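Beta-galactosidase/beta-glucuronidase (Faecalibacterium prausnitzii L2-6, PDB 6MVF) binds flavin mononucleotide and, as a family 2 glycoside hydrolase of a gut bacterium, probably cleaves beta-glucuronides. Local coordinates at residues A[588-593]-A[650-655]; A[609-614]-A[634-639]. All blocks are in the same frame, centred on the assembly; numbering follows the deposited sequence.

Overall arrangement
Both contacts belong to one mixed five-stranded sheet near the C-terminal end of the chain, far from the flavin site. Contact 1 pairs 590-592, one of the two edge strands within the chain, with 646-654 in parallel; contact 2 pairs 606-611 with 635-641 antiparallel. Their centres are about 12 Å apart, and they meet where 646-654 and 635-641 lie side by side: Leu-651 O faces Asn-636 N at 2.7 Å, probably a hydrogen bond. Each is partly buried, with leucines on the covered side. Contact 1 has an amide-carboxylate pair, whose glutamate also reaches an arginine of the second subunit, and a buried arginine; in contact 2 an asparagine side chain bonds to backbone, and the second subunit is touched by packing.

Contact 1: residues A[588-593]-A[650-655]; sequences HAQRAG and TLEKVE
Gln-590 and Glu-652 reach each other through different first torsions: CG of Gln-590 stands anti to its carbonyl carbon (chi1 -75°), that of Glu-652 opposite its own backbone N (chi1 -168°). Both chains then run extended, side by side, and Gln-590 NE2 donates to Glu-652 OE1 at 3.1 Å, on the syn side but tilted out of the carboxylate plane, with amide and carboxylate planes turned 56° apart. Val-654 crosses the foot of the glutamine, its CG2 3.7 Å from Gln-590 CB. The two strands are joined by a parallel ladder: Ala-589 O accepts from Glu-652 N, Glu-652 O from Arg-591 N, and Arg-591 O from Val-654 N, all at 2.9 to 3.1 Å. On the other side of the sheet the Arg-591 chain runs back toward Leu-651, whose CD1 sits over one guanidinium face, 3.5 Å from Arg-591 NE. That NE gives a nearly straight in-plane bond to His-588 O at 3.0 Å, while NH1 and NH2 bind Glu-597 O, Thr-596 OG1 and Gly-585 O. Glu-652 OE1 also forms a salt bridge with Arg-229 of the second subunit, so one carboxylate oxygen ties the edge strand to the interface, and the buried guanidinium is fixed in its rotation by three carbonyls and a hydroxyl, its charge probably eased by their dipoles.

Contact 2: residues A[609-614]-A[634-639]; sequences LYCNGK and GFNVLM
Val-637 O is gripped by two donors, Asn-612 N at 2.9 Å and a water at 3.0 Å, and the same water accepts from Gly-613 N. Asn-612 also returns a bond through its side chain: OD1 takes Val-637 N at 2.8 Å on a nearly straight N-H line (173°), though the donor stands above the amide carbonyl plane. Chi1 of -68° sets the asparagine CG beside its own N, which lets one residue hold both backbone polar groups of Val-637. Its ND2 binds Asp-632, which also pairs with Lys-614. Further along, Tyr-610 N donates to Met-639 O (2.7 Å) and Met-639 N to Tyr-610 O (3.0 Å). Their side chains lie alongside on one face, where the methionine, bent at chi3 (67°), brings CE to 3.7 Å from Tyr-610 CD1. The opposite face carries Cys-611 and Leu-638, with Cys-611 SG 4.1 Å from Leu-638 CD1, beside Leu-631. Leu-609 CD2 joins them, 4.2 Å from Leu-638 CD1. Met-639 itself packs on Pro-241 of the second subunit. Strand 606-611 is thus shared: laddered antiparallel to 635-641 on one edge, it forms a beta hairpin with 614-620 on the other, through the type I' turn Cys-611 to Lys-614.

Contact 1: residues A[588-593]-A[650-655]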
loop_
_atom_site.group_PDB
_atom_site.type_symbol
_atom_site.label_atom_id
_atom_site.label_comp_id
_atom_site.label_asym_id
_atom_site.label_seq_id
_atom_site.Cartn_x
_atom_site.Cartn_y
_atom_site.Cartn_z
ATOM N N HIS A 588 2.452 41.062 2.960
ATOM C CA HIS A 588 2.288 42.517 2.913
ATOM C C HIS A 588 1.217 42.833 1.861
ATOM O O HIS A 588 1.467 43.454 0.827
ATOM C CB HIS A 588 3.624 43.195 2.616
ATOM C CG HIS A 588 3.625 44.681 2.824
ATOM N ND1 HIS A 588 4.791 45.418 2.904
ATOM C CD2 HIS A 588 2.609 45.571 2.953
ATOM C CE1 HIS A 588 4.491 46.693 3.087
ATOM N NE2 HIS A 588 3.175 46.813 3.116
ATOM N N ALA A 589 -0.004 42.359 2.156
ATOM C CA ALA A 589 -1.074 42.309 1.161
ATOM C C ALA A 589 -1.566 43.702 0.767
ATOM O O ALA A 589 -1.865 43.952 -0.407
ATOM C CB ALA A 589 -2.228 41.465 1.693
ATOM N N GLN A 590 -1.667 44.619 1.717
ATOM C CA GLN A 590 -2.181 45.961 1.459
ATOM C C GLN A 590 -1.027 46.956 1.509
ATOM O O GLN A 590 -0.371 47.098 2.543
ATOM C CB GLN A 590 -3.272 46.310 2.472
ATOM C CG GLN A 590 -4.594 45.594 2.197
ATOM C CD GLN A 590 -5.499 45.554 3.412
ATOM O OE1 GLN A 590 -5.050 45.802 4.518
ATOM N NE2 GLN A 590 -6.777 45.230 3.210
ATOM N N ARG A 591 -0.777 47.636 0.391
ATOM C CA ARG A 591 0.393 48.496 0.227
ATOM C C ARG A 591 -0.040 49.941 0.031
ATOM O O ARG A 591 -0.756 50.253 -0.925
ATOM C CB ARG A 591 1.249 48.039 -0.960
ATOM C CG ARG A 591 1.598 46.574 -0.892
ATOM C CD ARG A 591 3.041 46.356 -1.109
ATOM N NE ARG A 591 3.429 44.965 -0.929
ATOM C CZ ARG A 591 4.559 44.473 -1.418
ATOM N NH1 ARG A 591 5.358 45.279 -2.103
ATOM N NH2 ARG A 591 4.887 43.198 -1.238
ATOM N N ALA A 592 0.419 50.818 0.921
ATOM C CA ALA A 592 0.182 52.251 0.837
ATOM C C ALA A 592 1.397 52.954 0.249
ATOM O O ALA A 592 2.542 52.579 0.520
ATOM C CB ALA A 592 -0.135 52.826 2.219
ATOM N N GLY A 593 1.142 53.973 -0.560
ATOM C CA GLY A 593 2.219 54.706 -1.208
ATOM C C GLY A 593 2.008 54.872 -2.699
ATOM O O GLY A 593 1.284 54.094 -3.330
ATOM N N THR A 650 -1.495 38.621 -5.656
ATOM C CA THR A 650 -2.414 39.745 -5.730
ATOM C C THR A 650 -2.139 40.686 -4.570
ATOM O O THR A 650 -2.035 40.249 -3.416
ATOM C CB THR A 650 -3.869 39.279 -5.709
ATOM O OG1 THR A 650 -4.099 38.397 -6.815
ATOM C CG2 THR A 650 -4.793 40.480 -5.807
ATOM N N LEU A 651 -1.991 41.963 -4.887
ATOM C CA LEU A 651 -1.793 43.013 -3.905
ATOM C C LEU A 651 -2.931 44.013 -4.032
ATOM O O LEU A 651 -3.607 44.084 -5.066
ATOM C CB LEU A 651 -0.437 43.707 -4.093
ATOM C CG LEU A 651 0.799 42.823 -3.812
ATOM C CD1 LEU A 651 2.077 43.632 -3.872
ATOM C CD2 LEU A 651 0.708 42.078 -2.466
ATOM N N GLU A 652 -3.168 44.752 -2.947
ATOM C CA GLU A 652 -4.179 45.800 -2.907
ATOM C C GLU A 652 -3.502 47.129 -2.610
ATOM O O GLU A 652 -2.799 47.259 -1.601
ATOM C CB GLU A 652 -5.252 45.502 -1.859
ATOM C CG GLU A 652 -6.493 46.410 -1.967
ATOM C CD GLU A 652 -7.487 46.263 -0.797
ATOM O OE1 GLU A 652 -7.192 45.495 0.150
ATOM O OE2 GLU A 652 -8.557 46.934 -0.822
ATOM N N LYS A 653 -3.712 48.113 -3.483
ATOM C CA LYS A 653 -3.367 49.486 -3.142
ATOM C C LYS A 653 -4.335 50.030 -2.097
ATOM O O LYS A 653 -5.556 49.881 -2.215
ATOM C CB LYS A 653 -3.373 50.377 -4.384
ATOM C CG LYS A 653 -2.793 51.769 -4.091
ATOM C CD LYS A 653 -2.714 52.669 -5.312
ATOM C CE LYS A 653 -2.279 54.063 -4.883
ATOM N NZ LYS A 653 -1.805 54.879 -6.015
ATOM N N VAL A 654 -3.790 50.653 -1.059
ATOM C CA VAL A 654 -4.587 51.234 0.014
ATOM C C VAL A 654 -4.007 52.597 0.370
ATOM O O VAL A 654 -2.868 52.927 0.029
ATOM C CB VAL A 654 -4.651 50.333 1.273
ATOM C CG1 VAL A 654 -5.451 49.091 0.989
ATOM C CG2 VAL A 654 -3.257 49.961 1.743
ATOM N N GLU A 655 -4.821 53.399 1.051
ATOM C CA GLU A 655 -4.389 54.735 1.437
ATOM C C GLU A 655 -3.479 54.683 2.655
ATOM O O GLU A 655 -2.433 55.335 2.683
ATOM C CB GLU A 655 -5.609 55.624 1.699
ATOM C CG GLU A 655 -5.288 57.083 1.968
ATOM C CD GLU A 655 -4.651 57.787 0.770
ATOM O OE1 GLU A 655 -4.616 57.210 -0.346
ATOM O OE2 GLU A 655 -4.184 58.935 0.947
#

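Contact 2: residues A[609-614]-A[634-639]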
loop_
_atom_site.group_PDB
_atom_site.type_symbol
_atom_site.label_atom_id
_atom_site.label_comp_id
_atom_site.label_asym_id
_atom_site.label_seq_id
_atom_site.Cartn_x
_atom_site.Cartn_y
_atom_site.Cartn_z
ATOM N N LEU A 609 8.634 41.661 -14.653
ATOM C CA LEU A 609 7.498 41.839 -13.761
ATOM C C LEU A 609 6.315 42.448 -14.504
ATOM O O LEU A 609 6.479 43.348 -15.331
ATOM C CB LEU A 609 7.870 42.728 -12.573
ATOM C CG LEU A 609 6.803 42.707 -11.473
ATOM C CD1 LEU A 609 6.546 41.258 -10.948
ATOM C CD2 LEU A 609 7.182 43.661 -10.351
ATOM N N TYR A 610 5.119 41.966 -14.194
ATOM C CA TYR A 610 3.895 42.505 -14.762
ATOM C C TYR A 610 2.932 42.917 -13.659
ATOM O O TYR A 610 2.845 42.266 -12.610
ATOM C CB TYR A 610 3.195 41.493 -15.668
ATOM C CG TYR A 610 3.950 41.145 -16.912
ATOM C CD1 TYR A 610 4.766 40.012 -16.961
ATOM C CD2 TYR A 610 3.836 41.932 -18.049
ATOM C CE1 TYR A 610 5.461 39.681 -18.106
ATOM C CE2 TYR A 610 4.531 41.613 -19.204
ATOM C CZ TYR A 610 5.341 40.486 -19.223
ATOM O OH TYR A 610 6.011 40.176 -20.372
ATOM N N CYS A 611 2.191 43.991 -13.925
ATOM C CA CYS A 611 1.189 44.515 -13.005
ATOM C C CYS A 611 -0.108 44.708 -13.786
ATOM O O CYS A 611 -0.186 45.583 -14.653
ATOM C CB CYS A 611 1.652 45.825 -12.381
ATOM S SG CYS A 611 0.673 46.311 -10.957
ATOM N N ASN A 612 -1.111 43.878 -13.488
ATOM C CA ASN A 612 -2.366 43.820 -14.243
ATOM C C ASN A 612 -2.106 43.741 -15.746
ATOM O O ASN A 612 -2.727 44.444 -16.548
ATOM C CB ASN A 612 -3.271 45.002 -13.898
ATOM C CG ASN A 612 -3.784 44.934 -12.474
ATOM O OD1 ASN A 612 -3.953 43.836 -11.913
ATOM N ND2 ASN A 612 -4.029 46.104 -11.872
ATOM N N GLY A 613 -1.158 42.873 -16.119
ATOM C CA GLY A 613 -0.833 42.618 -17.505
ATOM C C GLY A 613 0.111 43.606 -18.160
ATOM O O GLY A 613 0.609 43.324 -19.257
ATOM N N LYS A 614 0.370 44.750 -17.545
ATOM C CA LYS A 614 1.298 45.723 -18.105
ATOM C C LYS A 614 2.704 45.461 -17.565
ATOM O O LYS A 614 2.889 45.259 -16.358
ATOM C CB LYS A 614 0.841 47.145 -17.768
ATOM C CG LYS A 614 -0.634 47.398 -18.091
ATOM C CD LYS A 614 -1.132 48.712 -17.493
ATOM C CE LYS A 614 -2.004 48.486 -16.239
ATOM N NZ LYS A 614 -2.452 49.775 -15.613
ATOM N N GLY A 634 -7.147 49.798 -6.314
ATOM C CA GLY A 634 -7.804 48.516 -6.157
ATOM C C GLY A 634 -6.827 47.363 -6.098
ATOM O O GLY A 634 -5.726 47.497 -5.548
ATOM N N PHE A 635 -7.213 46.226 -6.677
ATOM C CA PHE A 635 -6.417 45.008 -6.624
ATOM C C PHE A 635 -5.490 44.917 -7.827
ATOM O O PHE A 635 -5.807 45.399 -8.915
ATOM C CB PHE A 635 -7.321 43.776 -6.546
ATOM C CG PHE A 635 -7.972 43.613 -5.217
ATOM C CD1 PHE A 635 -7.232 43.195 -4.122
ATOM C CD2 PHE A 635 -9.320 43.904 -5.046
ATOM C CE1 PHE A 635 -7.821 43.057 -2.877
ATOM C CE2 PHE A 635 -9.922 43.780 -3.812
ATOM C CZ PHE A 635 -9.169 43.354 -2.722
ATOM N N ASN A 636 -4.325 44.301 -7.611
ATOM C CA ASN A 636 -3.267 44.238 -8.613
ATOM C C ASN A 636 -2.762 42.815 -8.717
ATOM O O ASN A 636 -2.379 42.221 -7.708
ATOM C CB ASN A 636 -2.093 45.156 -8.264
ATOM C CG ASN A 636 -2.481 46.627 -8.245
ATOM O OD1 ASN A 636 -2.275 47.352 -9.220
ATOM N ND2 ASN A 636 -3.040 47.071 -7.134
ATOM N N VAL A 637 -2.738 42.284 -9.928
ATOM C CA VAL A 637 -2.088 41.011 -10.197
ATOM C C VAL A 637 -0.612 41.284 -10.474
ATOM O O VAL A 637 -0.276 41.984 -11.433
ATOM C CB VAL A 637 -2.748 40.290 -11.382
ATOM C CG1 VAL A 637 -1.896 39.094 -11.825
ATOM C CG2 VAL A 637 -4.143 39.854 -11.012
ATOM N N LEU A 638 0.272 40.742 -9.639
ATOM C CA LEU A 638 1.708 40.819 -9.875
ATOM C C LEU A 638 2.171 39.468 -10.403
ATOM O O LEU A 638 1.995 38.436 -9.742
ATOM C CB LEU A 638 2.475 41.212 -8.612
ATOM C CG LEU A 638 2.487 42.687 -8.154
ATOM C CD1 LEU A 638 3.105 43.574 -9.199
ATOM C CD2 LEU A 638 1.095 43.167 -7.835
ATOM N N MET A 639 2.721 39.472 -11.613
ATOM C CA MET A 639 3.229 38.261 -12.232
ATOM C C MET A 639 4.694 38.451 -12.592
ATOM O O MET A 639 5.039 39.376 -13.335
ATOM C CB MET A 639 2.419 37.885 -13.475
ATOM C CG MET A 639 2.930 36.593 -14.088
ATOM S SD MET A 639 1.947 36.038 -15.463
ATOM C CE MET A 639 2.254 37.307 -16.687
HETATM O O HOH W 1 0.036 41.107 -14.252
#